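Local coordinates for protein putative glycoside hydrolase (Parabacteroides distasonis ATCC 8503, PDB 3GYC) that probably hydrolyses glycosidic bonds in a carbohydrate substrate, using a cellulase-like domain of the TIM-barrel clan, at residues A[58-64]-A[136-140]; A[113-117]-A[166-170]; A[150-155]-A[203-209]; A[180-184]-A[214-220]. All coordinates share one frame; numbering follows the deposited sequence.

Contact 1 of 4, residues A[58-64]-A[136-140]; sequences AYPHLIA and CWLTI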
# COMPACT_ATOMS: atom_id res chain seq x y z
N ALA A 58 6.56 6.55 5.65
CA ALA A 58 6.90 7.75 6.44
C ALA A 58 8.20 7.54 7.26
O ALA A 58 8.68 8.50 7.89
CB ALA A 58 5.76 8.07 7.40
N TYR A 59 8.73 6.30 7.27
CA TYR A 59 9.96 5.96 8.05
C TYR A 59 9.85 6.53 9.48
O TYR A 59 10.78 7.21 9.96
CB TYR A 59 11.19 6.53 7.39
CG TYR A 59 11.54 6.07 5.99
CD1 TYR A 59 10.95 6.64 4.88
CD2 TYR A 59 12.54 5.11 5.78
CE1 TYR A 59 11.32 6.24 3.58
CE2 TYR A 59 12.90 4.70 4.50
CZ TYR A 59 12.30 5.28 3.40
OH TYR A 59 12.67 4.89 2.12
N PRO A 60 8.74 6.24 10.18
CA PRO A 60 8.49 6.82 11.54
C PRO A 60 9.56 6.44 12.55
O PRO A 60 9.94 7.23 13.40
CB PRO A 60 7.17 6.18 11.95
CG PRO A 60 7.10 4.89 11.18
CD PRO A 60 7.95 5.04 9.92
N HIS A 61 10.01 5.20 12.47
CA HIS A 61 11.09 4.70 13.31
C HIS A 61 12.39 5.51 13.21
O HIS A 61 13.06 5.77 14.23
CB HIS A 61 11.31 3.19 13.06
CG HIS A 61 11.75 2.84 11.68
ND1 HIS A 61 11.00 3.14 10.55
CD2 HIS A 61 12.81 2.13 11.24
CE1 HIS A 61 11.63 2.68 9.49
NE2 HIS A 61 12.72 2.05 9.88
N LEU A 62 12.74 5.93 12.01
CA LEU A 62 13.92 6.73 11.77
C LEU A 62 13.68 8.17 12.23
O LEU A 62 14.54 8.77 12.90
CB LEU A 62 14.34 6.68 10.30
CG LEU A 62 14.67 5.28 9.74
CD1 LEU A 62 15.25 5.39 8.33
CD2 LEU A 62 15.61 4.49 10.69
N ILE A 63 12.51 8.73 11.91
CA ILE A 63 12.22 10.10 12.32
C ILE A 63 12.18 10.21 13.85
O ILE A 63 12.66 11.21 14.38
CB ILE A 63 10.89 10.63 11.73
CG1 ILE A 63 11.06 10.88 10.22
CG2 ILE A 63 10.46 11.91 12.49
CD1 ILE A 63 9.82 11.38 9.49
N ALA A 64 11.70 9.18 14.54
CA ALA A 64 11.59 9.21 15.99
C ALA A 64 12.95 9.06 16.66
O ALA A 64 13.14 9.54 17.79
CB ALA A 64 10.59 8.16 16.51
N CYS A 136 6.06 6.29 18.61
CA CYS A 136 6.85 6.56 17.44
C CYS A 136 6.02 7.28 16.33
O CYS A 136 6.46 8.26 15.74
CB CYS A 136 7.44 5.26 17.01
SG CYS A 136 7.92 5.27 15.39
N TRP A 137 4.82 6.80 16.07
CA TRP A 137 3.94 7.48 15.12
C TRP A 137 3.46 8.85 15.61
O TRP A 137 3.30 9.75 14.81
CB TRP A 137 2.75 6.59 14.76
CG TRP A 137 3.13 5.57 13.76
CD1 TRP A 137 3.52 4.29 13.99
CD2 TRP A 137 3.12 5.75 12.34
NE1 TRP A 137 3.74 3.65 12.79
CE2 TRP A 137 3.52 4.53 11.77
CE3 TRP A 137 2.84 6.83 11.51
CZ2 TRP A 137 3.64 4.36 10.40
CZ3 TRP A 137 2.95 6.67 10.16
CH2 TRP A 137 3.34 5.44 9.61
N LEU A 138 3.21 9.00 16.92
CA LEU A 138 2.85 10.28 17.48
C LEU A 138 3.98 11.30 17.19
O LEU A 138 3.72 12.46 16.87
CB LEU A 138 2.52 10.18 18.99
CG LEU A 138 1.18 9.49 19.29
CD1 LEU A 138 1.02 9.17 20.75
CD2 LEU A 138 -0.02 10.31 18.77
N THR A 139 5.23 10.86 17.26
CA THR A 139 6.35 11.74 16.95
C THR A 139 6.36 12.17 15.48
O THR A 139 6.48 13.35 15.18
CB THR A 139 7.66 11.09 17.38
OG1 THR A 139 7.59 10.93 18.79
CG2 THR A 139 8.85 11.92 17.04
N ILE A 140 6.17 11.23 14.57
CA ILE A 140 6.21 11.53 13.13
C ILE A 140 5.04 12.49 12.80
O ILE A 140 5.21 13.48 12.07
CB ILE A 140 6.27 10.19 12.29
CG1 ILE A 140 6.90 10.35 10.90
CG2 ILE A 140 4.94 9.53 12.16
CD1 ILE A 140 6.05 11.12 9.90

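Contact 2 of 4, residues A[113-117]-A[166-170]; sequences SSWYR and SWAPF. With EDO (1,2-ethanediol), chain F.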
# COMPACT_ATOMS: atom_id res chain seq x y z
N SER A 113 2.19 4.91 5.63
CA SER A 113 2.37 3.54 6.07
C SER A 113 3.85 3.39 6.40
O SER A 113 4.61 4.36 6.35
CB SER A 113 1.96 2.58 4.92
OG SER A 113 1.92 1.24 5.36
N SER A 114 4.27 2.16 6.68
CA SER A 114 5.71 1.85 6.78
C SER A 114 5.99 0.39 6.55
O SER A 114 5.18 -0.48 6.90
CB SER A 114 6.32 2.25 8.13
OG SER A 114 7.75 2.27 8.00
N TRP A 115 7.13 0.15 5.92
CA TRP A 115 7.72 -1.16 5.72
C TRP A 115 8.89 -1.35 6.72
O TRP A 115 9.59 -2.36 6.68
CB TRP A 115 8.21 -1.31 4.28
CG TRP A 115 7.15 -1.45 3.27
CD1 TRP A 115 6.82 -2.58 2.57
CD2 TRP A 115 6.26 -0.40 2.78
NE1 TRP A 115 5.80 -2.28 1.66
CE2 TRP A 115 5.43 -0.98 1.79
CE3 TRP A 115 6.09 0.95 3.09
CZ2 TRP A 115 4.43 -0.24 1.12
CZ3 TRP A 115 5.13 1.67 2.42
CH2 TRP A 115 4.29 1.06 1.46
N TYR A 116 9.09 -0.37 7.62
CA TYR A 116 10.13 -0.42 8.65
C TYR A 116 11.49 -0.88 8.09
O TYR A 116 12.05 -1.92 8.49
CB TYR A 116 9.62 -1.29 9.80
CG TYR A 116 8.41 -0.68 10.42
CD1 TYR A 116 8.55 0.32 11.39
CD2 TYR A 116 7.13 -1.06 10.05
CE1 TYR A 116 7.45 0.94 11.96
CE2 TYR A 116 6.01 -0.45 10.60
CZ TYR A 116 6.17 0.55 11.56
OH TYR A 116 5.09 1.18 12.14
N ARG A 117 11.98 -0.10 7.14
CA ARG A 117 13.22 -0.37 6.43
C ARG A 117 14.32 -0.55 7.45
O ARG A 117 14.41 0.22 8.40
CB ARG A 117 13.54 0.74 5.45
CG ARG A 117 12.55 0.81 4.29
CD ARG A 117 12.84 -0.26 3.22
NE ARG A 117 14.03 0.13 2.45
CZ ARG A 117 15.22 -0.46 2.52
NH1 ARG A 117 15.44 -1.51 3.31
NH2 ARG A 117 16.21 0.01 1.79
N SER A 166 8.70 -9.71 7.70
CA SER A 166 9.56 -8.85 6.88
C SER A 166 9.40 -7.40 7.27
O SER A 166 10.35 -6.63 7.20
CB SER A 166 9.20 -8.92 5.39
OG SER A 166 9.36 -10.23 4.88
N TRP A 167 8.19 -7.02 7.66
CA TRP A 167 7.90 -5.62 7.96
C TRP A 167 7.78 -5.36 9.46
O TRP A 167 8.14 -4.27 9.93
CB TRP A 167 6.62 -5.16 7.23
CG TRP A 167 6.51 -5.79 5.88
CD1 TRP A 167 5.56 -6.65 5.48
CD2 TRP A 167 7.45 -5.69 4.79
NE1 TRP A 167 5.80 -7.07 4.20
CE2 TRP A 167 6.97 -6.51 3.76
CE3 TRP A 167 8.64 -4.97 4.59
CZ2 TRP A 167 7.63 -6.64 2.54
CZ3 TRP A 167 9.30 -5.12 3.38
CH2 TRP A 167 8.79 -5.93 2.37
N ALA A 168 7.31 -6.35 10.22
CA ALA A 168 7.10 -6.21 11.67
C ALA A 168 7.90 -7.27 12.45
O ALA A 168 7.31 -8.15 13.12
CB ALA A 168 5.62 -6.29 12.00
N PRO A 169 9.24 -7.22 12.36
CA PRO A 169 10.07 -8.17 13.13
C PRO A 169 10.02 -7.90 14.64
O PRO A 169 10.31 -8.81 15.45
CB PRO A 169 11.48 -7.90 12.58
CG PRO A 169 11.44 -6.56 12.04
CD PRO A 169 10.07 -6.34 11.52
N PHE A 170 9.71 -6.66 15.01
CA PHE A 170 9.54 -6.27 16.40
C PHE A 170 8.31 -6.94 17.02
O PHE A 170 8.18 -6.99 18.22
CB PHE A 170 9.41 -4.74 16.53
CG PHE A 170 8.47 -4.10 15.52
CD1 PHE A 170 7.11 -4.01 15.77
CD2 PHE A 170 8.96 -3.58 14.33
CE1 PHE A 170 6.26 -3.43 14.87
CE2 PHE A 170 8.12 -3.00 13.43
CZ PHE A 170 6.76 -2.91 13.70
C1 EDO F . 12.06 -4.10 5.82
O1 EDO F . 11.55 -3.07 4.94
C2 EDO F . 13.53 -4.48 5.51
O2 EDO F . 14.40 -3.34 5.30
O HOH W 1 11.61 -4.20 9.46

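Contact 3 of 4, residues A[150-155]-A[203-209]; sequences LDTILY and YPDMPFL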
# COMPACT_ATOMS: atom_id res chain seq x y z
N LEU A 150 -0.69 18.49 8.21
CA LEU A 150 -1.46 17.32 8.63
C LEU A 150 -2.71 17.10 7.76
O LEU A 150 -3.11 15.97 7.54
CB LEU A 150 -1.81 17.41 10.10
CG LEU A 150 -2.03 16.11 10.86
CD1 LEU A 150 -0.91 15.12 10.53
CD2 LEU A 150 -2.12 16.40 12.39
N ASP A 151 -3.31 18.18 7.26
CA ASP A 151 -4.49 18.06 6.40
C ASP A 151 -4.21 17.39 5.05
O ASP A 151 -5.14 16.99 4.36
CB ASP A 151 -5.14 19.41 6.18
CG ASP A 151 -5.67 19.99 7.48
OD1 ASP A 151 -6.23 19.20 8.29
OD2 ASP A 151 -5.48 21.22 7.72
N THR A 152 -2.94 17.25 4.69
CA THR A 152 -2.55 16.52 3.47
C THR A 152 -2.57 15.00 3.69
O THR A 152 -2.61 14.26 2.74
CB THR A 152 -1.16 16.99 3.02
OG1 THR A 152 -1.27 18.33 2.52
CG2 THR A 152 -0.56 16.08 1.97
N ILE A 153 -2.55 14.56 4.95
CA ILE A 153 -2.53 13.17 5.27
C ILE A 153 -3.97 12.63 5.25
O ILE A 153 -4.87 13.19 5.88
CB ILE A 153 -1.87 12.90 6.65
CG1 ILE A 153 -0.42 13.44 6.65
CG2 ILE A 153 -1.97 11.42 7.00
CD1 ILE A 153 0.48 13.02 5.48
N LEU A 154 -4.13 11.55 4.52
CA LEU A 154 -5.44 10.93 4.28
C LEU A 154 -5.77 9.90 5.36
O LEU A 154 -6.88 9.82 5.86
CB LEU A 154 -5.37 10.27 2.91
CG LEU A 154 -6.61 9.73 2.29
CD1 LEU A 154 -7.62 10.88 2.09
CD2 LEU A 154 -6.15 9.03 0.97
N TYR A 155 -4.78 9.09 5.69
CA TYR A 155 -4.91 8.05 6.68
C TYR A 155 -3.54 7.65 7.16
O TYR A 155 -2.54 7.97 6.54
CB TYR A 155 -5.65 6.82 6.12
CG TYR A 155 -4.94 6.02 5.03
CD1 TYR A 155 -3.99 5.09 5.37
CD2 TYR A 155 -5.25 6.19 3.68
CE1 TYR A 155 -3.33 4.33 4.39
CE2 TYR A 155 -4.56 5.45 2.69
CZ TYR A 155 -3.64 4.51 3.06
OH TYR A 155 -2.97 3.72 2.17
N TYR A 203 -4.99 12.11 18.28
CA TYR A 203 -5.61 12.41 16.98
C TYR A 203 -6.89 11.63 16.81
O TYR A 203 -6.97 10.73 16.01
CB TYR A 203 -4.65 12.07 15.83
CG TYR A 203 -3.37 12.84 15.88
CD1 TYR A 203 -3.34 14.17 15.52
CD2 TYR A 203 -2.20 12.24 16.28
CE1 TYR A 203 -2.18 14.89 15.58
CE2 TYR A 203 -1.01 12.97 16.34
CZ TYR A 203 -1.02 14.29 15.99
OH TYR A 203 0.13 15.04 16.02
N PRO A 204 -7.94 12.00 17.57
CA PRO A 204 -9.20 11.22 17.54
C PRO A 204 -9.90 11.17 16.17
O PRO A 204 -10.59 10.19 15.89
CB PRO A 204 -10.07 11.93 18.59
CG PRO A 204 -9.51 13.32 18.69
CD PRO A 204 -8.04 13.20 18.42
N ASP A 205 -9.70 12.19 15.34
CA ASP A 205 -10.37 12.27 14.04
C ASP A 205 -9.54 11.76 12.84
O ASP A 205 -10.01 11.81 11.72
CB ASP A 205 -10.79 13.71 13.77
CG ASP A 205 -11.73 14.25 14.83
OD1 ASP A 205 -12.35 13.44 15.56
OD2 ASP A 205 -11.85 15.50 14.93
N MSE A 206 -8.32 11.31 13.08
CA MSE A 206 -7.49 10.76 11.99
C MSE A 206 -7.91 9.28 11.74
O MSE A 206 -8.10 8.54 12.67
CB MSE A 206 -5.99 10.89 12.34
CG MSE A 206 -5.03 10.31 11.31
SE MSE A 206 -5.00 11.32 9.65
CE MSE A 206 -3.80 12.80 10.17
N PRO A 207 -8.11 8.88 10.47
CA PRO A 207 -8.40 7.47 10.20
C PRO A 207 -7.15 6.63 10.38
O PRO A 207 -6.13 6.88 9.73
CB PRO A 207 -8.86 7.45 8.74
CG PRO A 207 -9.10 8.85 8.37
CD PRO A 207 -8.35 9.74 9.30
N PHE A 208 -7.23 5.66 11.28
CA PHE A 208 -6.12 4.74 11.57
C PHE A 208 -6.48 3.32 11.23
O PHE A 208 -7.62 2.89 11.40
CB PHE A 208 -5.76 4.79 13.04
CG PHE A 208 -5.11 6.09 13.48
CD1 PHE A 208 -3.80 6.39 13.09
CD2 PHE A 208 -5.77 6.96 14.30
CE1 PHE A 208 -3.18 7.57 13.49
CE2 PHE A 208 -5.17 8.15 14.69
CZ PHE A 208 -3.87 8.45 14.26
N LEU A 209 -5.47 2.57 10.80
CA LEU A 209 -5.64 1.16 10.47
C LEU A 209 -4.29 0.45 10.46
O LEU A 209 -3.27 1.08 10.72
CB LEU A 209 -6.22 1.03 9.06
CG LEU A 209 -5.26 1.36 7.91
CD1 LEU A 209 -5.60 0.54 6.69
CD2 LEU A 209 -5.22 2.88 7.66

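Contact 4 of 4, residues A[180-184]-A[214-220]; sequences WGNWY and HGDVKKY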
# COMPACT_ATOMS: atom_id res chain seq x y z
N TRP A 180 3.09 -15.32 9.49
CA TRP A 180 2.86 -14.40 8.38
C TRP A 180 1.37 -14.26 8.03
O TRP A 180 0.64 -15.24 7.88
CB TRP A 180 3.67 -14.79 7.10
CG TRP A 180 3.60 -13.70 6.02
CD1 TRP A 180 2.52 -13.41 5.21
CD2 TRP A 180 4.63 -12.75 5.66
NE1 TRP A 180 2.82 -12.33 4.38
CE2 TRP A 180 4.10 -11.92 4.63
CE3 TRP A 180 5.94 -12.53 6.10
CZ2 TRP A 180 4.84 -10.88 4.05
CZ3 TRP A 180 6.68 -11.50 5.53
CH2 TRP A 180 6.13 -10.69 4.51
N GLY A 181 0.92 -13.01 7.94
CA GLY A 181 -0.44 -12.71 7.52
C GLY A 181 -1.61 -12.98 8.45
O GLY A 181 -2.72 -12.57 8.12
N ASN A 182 -1.39 -13.63 9.60
CA ASN A 182 -2.51 -13.93 10.52
C ASN A 182 -2.87 -12.80 11.49
O ASN A 182 -2.84 -12.95 12.71
CB ASN A 182 -2.24 -15.21 11.28
CG ASN A 182 -2.02 -16.35 10.36
OD1 ASN A 182 -2.39 -16.28 9.19
ND2 ASN A 182 -1.41 -17.40 10.85
N TRP A 183 -3.31 -11.70 10.89
CA TRP A 183 -3.64 -10.49 11.64
C TRP A 183 -4.78 -10.70 12.62
O TRP A 183 -4.86 -9.99 13.61
CB TRP A 183 -4.01 -9.37 10.68
CG TRP A 183 -5.26 -9.61 9.86
CD1 TRP A 183 -5.33 -10.10 8.60
CD2 TRP A 183 -6.62 -9.37 10.27
NE1 TRP A 183 -6.64 -10.16 8.19
CE2 TRP A 183 -7.45 -9.73 9.20
CE3 TRP A 183 -7.20 -8.87 11.44
CZ2 TRP A 183 -8.83 -9.60 9.25
CZ3 TRP A 183 -8.57 -8.74 11.49
CH2 TRP A 183 -9.37 -9.11 10.40
N TYR A 184 -5.62 -11.68 12.34
CA TYR A 184 -6.82 -11.95 13.16
C TYR A 184 -6.58 -12.74 14.44
O TYR A 184 -7.52 -12.88 15.22
CB TYR A 184 -7.87 -12.67 12.31
CG TYR A 184 -7.35 -13.95 11.65
CD1 TYR A 184 -7.36 -15.17 12.31
CD2 TYR A 184 -6.84 -13.90 10.37
CE1 TYR A 184 -6.87 -16.30 11.69
CE2 TYR A 184 -6.37 -15.00 9.75
CZ TYR A 184 -6.38 -16.20 10.39
OH TYR A 184 -5.89 -17.26 9.70
N HIS A 214 -3.73 -11.01 3.91
CA HIS A 214 -4.32 -12.33 4.11
C HIS A 214 -5.55 -12.50 3.21
O HIS A 214 -6.46 -11.64 3.20
CB HIS A 214 -4.70 -12.51 5.57
CG HIS A 214 -4.92 -13.94 5.94
ND1 HIS A 214 -6.15 -14.54 5.86
CD2 HIS A 214 -4.05 -14.88 6.36
CE1 HIS A 214 -6.03 -15.81 6.22
NE2 HIS A 214 -4.77 -16.04 6.54
N GLY A 215 -5.59 -13.60 2.47
CA GLY A 215 -6.62 -13.83 1.45
C GLY A 215 -8.05 -14.12 1.89
O GLY A 215 -9.01 -13.96 1.11
N ASP A 216 -8.19 -14.54 3.14
CA ASP A 216 -9.49 -14.87 3.69
C ASP A 216 -10.14 -13.63 4.26
O ASP A 216 -10.11 -13.37 5.46
CB ASP A 216 -9.31 -15.93 4.77
CG ASP A 216 -10.62 -16.42 5.32
OD1 ASP A 216 -11.74 -15.90 4.96
OD2 ASP A 216 -10.49 -17.31 6.15
N VAL A 217 -10.76 -12.86 3.38
CA VAL A 217 -11.35 -11.59 3.77
C VAL A 217 -12.56 -11.71 4.70
O VAL A 217 -12.94 -10.73 5.35
CB VAL A 217 -11.65 -10.74 2.55
CG1 VAL A 217 -10.33 -10.43 1.84
CG2 VAL A 217 -12.62 -11.47 1.62
N LYS A 218 -13.13 -12.91 4.82
CA LYS A 218 -14.22 -13.13 5.75
C LYS A 218 -13.78 -12.98 7.22
O LYS A 218 -14.64 -12.84 8.06
CB LYS A 218 -14.86 -14.52 5.57
CG LYS A 218 -15.47 -14.74 4.20
N LYS A 219 -12.48 -12.98 7.53
CA LYS A 219 -12.05 -12.82 8.94
C LYS A 219 -12.46 -11.46 9.48
O LYS A 219 -12.62 -11.30 10.69
CB LYS A 219 -10.55 -12.89 9.14
CG LYS A 219 -9.84 -13.96 8.44
CD LYS A 219 -10.47 -15.28 8.58
CE LYS A 219 -10.49 -15.79 9.99
NZ LYS A 219 -10.68 -17.25 9.90
N TYR A 220 -12.52 -10.47 8.61
CA TYR A 220 -12.98 -9.17 9.06
C TYR A 220 -14.34 -9.34 9.76
O TYR A 220 -14.60 -8.66 10.73
CB TYR A 220 -13.08 -8.17 7.91
CG TYR A 220 -11.79 -7.63 7.34
CD1 TYR A 220 -11.15 -6.53 7.93
CD2 TYR A 220 -11.28 -8.10 6.15
CE1 TYR A 220 -10.02 -5.99 7.40
CE2 TYR A 220 -10.13 -7.56 5.60
CZ TYR A 220 -9.51 -6.50 6.22
OH TYR A 220 -8.37 -5.92 5.67
O HOH W 2 -7.97 -11.40 5.48

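Contact 1 of 4, residues A[58-64]-A[136-140]
Ile140 meets Pro60, Ile63 and Ala58 one after another along its length, where the short helix 60-64 crosses helix 136-140 at 75° with the axes 8.4 Å apart. Its CB rests against Pro60 CA and CB. The branch methyl CG2 takes the position between the backbone N and the carbonyl carbon and touches Pro60 CB at 4.0 Å. CG1 extends anti to the backbone N (chi1 -155°), which carries the longer branch forward between Pro60 and Ile63; there Ile140 CG1 presses on Ile63 CD1 at 3.4 Å, closer than carbon atoms usually come. The tip, Ile140 CD1, ends against Ala58 CB at 4.0 Å and lies also beside Ile63 CD1.

Pro60 also packs on the Trp137 indole. Pro60 CG sits over one face of the six-membered ring, 3.9 Å from its centroid, in a CH-pi contact. Pro60 CB meanwhile reaches Cys136 SG at 3.6 Å. Further along the helix, Ala64 touches Cys136 and the methyl of Thr139. No hydrogen bond passes between the two segments, and apolar contacts carry the join.

Leu96 of helix 95-105 touches both isoleucines. The arrangement belongs to a beta/alpha barrel: a short helix in the loop leaving strand 53-57 is seated on helix 130-146, which follows the neighbouring strand 109-113.

Contact 2 of 4, residues A[113-117]-A[166-170]
Two edge-to-face aromatic pairs with exchanged roles join adjacent residues here: Trp115 gives its edge to Trp167, whereas Tyr116 receives the edge of Phe170. In the first pair Trp115 CD1 stands over the Trp167 face, 3.6 Å from Trp167 CE3, with the two indole planes at 85° although the side chains run side by side in the same direction. The opposite face of Trp167 is covered by Ser166 CB. In the second pair Phe170 CE2 comes down on Tyr116 CG at 3.8 Å; Phe170 CG stands between its backbone N and carbonyl carbon (chi1 46°), which brings the ring across Tyr116 at about a right angle. Ser114 CB lies against the other face of Tyr116.

These residues belong to loops at the C-terminal ends of strands 109-113 and 153-157, the end of a TIM barrel that normally carries the active site. An ST turn shapes the first loop, Tyr116 N donating to Ser114 OG at 3.0 Å. A bound ethanediol, probably from the crystallisation liquor, lies at the edge of the Trp167 ring. Its O1 donates to Trp115 O at 2.7 Å, and its O2 accepts from Arg117 NH1 at 2.9 Å, in the guanidinium plane. The same guanidinium forms a salt bridge with Glu28 through NE. Tyr116 OH has Leu158 O as a partner beyond the two segments.

Contact 3 of 4, residues A[150-155]-A[203-209]
The chains draw nearest at Tyr155 and Pro207, whose CA atoms are 5.0 Å apart, and there Tyr155 CA makes a bent CA-H...O contact with Pro207 O (3.5 Å, 123° at the hydrogen); no conventional hydrogen bond links the two segments. Leu154 O faces the Pro207 ring, 3.5 Å from CG, which has no N-H to offer, and this buried carbonyl has no hydrogen-bonding partner in the model.

The join is between the starts of neighbouring parallel strands of the barrel, 153-157 and 208-209, connected in the chain through helix 186-200 as a beta-alpha-beta unit. Before the second strand, a type I turn from Tyr203 to Met206 brings two side chains onto Leu150. Leu150 CD2 meets Tyr203 CE1 at 3.5 Å, while its other methyl, CD1, touches the CE of Met206, a selenomethionine, at 3.7 Å. Met206 leaves the backbone with CG anti to N (chi1 178°) and then bends at chi2 and chi3, which turns CE toward the first segment, where it also touches Ile153 CG2. Farther along the strands, Leu209 CD2 approaches the Tyr155 ring obliquely, 3.4 Å from CD1. Tyr203 OH hydrogen-bonds Glu145 in helix 130-146.

Contact 4 of 4, residues A[180-184]-A[214-220]
Tyr184 and Trp183 meet His214, Lys219 and Tyr220 where two loops of the barrel adjoin, one following strand 153-157 and the other strand 208-209. Each loop contains an inverse gamma turn, centred on Asn182 and Asp216, and Asp216 also makes a weak capping bond to Lys218 N ahead of helix 219-222.

Two ring pairs carry much of the contact. The edge of Tyr184 points at the face of His214 with the planes at 77°, Tyr184 CE2 lying 3.6 Å from His214 CE1. Trp183 approaches Tyr220 obliquely, its plane tilted 42° from the phenol ring; Trp183 CZ2 is above the centre of that ring. Tyr220 also stacks on Tyr231, and its OH is hydrogen-bonded to His233.

Lys219 supplies both a CH-pi and a cation-pi contact. Its chain bends at chi2 and chi3, folding over Tyr184 so that Lys219 CE sits 3.8 Å above the ring centroid, almost on the normal, with NZ 4.5 Å from the same centroid. Asn182 CB lies on the opposite face. The ammonium group also has carboxylate partners: Glu222 in a salt bridge and Asp216 at a longer range, which would probably help hold it in place.

No hydrogen bond joins His214 directly to the other loop; Gly181 O lies against its ring carbon, 3.2 Å from His214 CD2, and Asn182 OD1 comes obliquely to the same ring, 3.6 Å from His214 CD2.

Water 2 bridges the loops: it accepts from Trp183 NE1 at 3.3 Å, donates to His214 O at 2.7 Å, and donates weakly to Asp216 O.

Contacts 1 and 2 adjoin, with centres 12 Å apart. Trp137 NE1 and Tyr116 OH are 2.9 Å apart, as are His61 NE2 and Arg117 O, and both pairs are probable hydrogen bonds. Contact 3 lies at the starts of the strands, away from the ethanediol-bearing loops of contact 2, yet it reaches contact 1 through Leu138 CD2, 3.7 Å from Tyr203 CE2. Contact 4 joins contact 2 through Trp180, whose CH2 is 3.6 Å from Trp167 NE1. Contacts 1 and 4 remain about 26 Å apart between centres. Contacts 2 and 4 both lie in loops that follow barrel strands, at the end where a glycoside hydrolase of this fold would be expected to bind substrate.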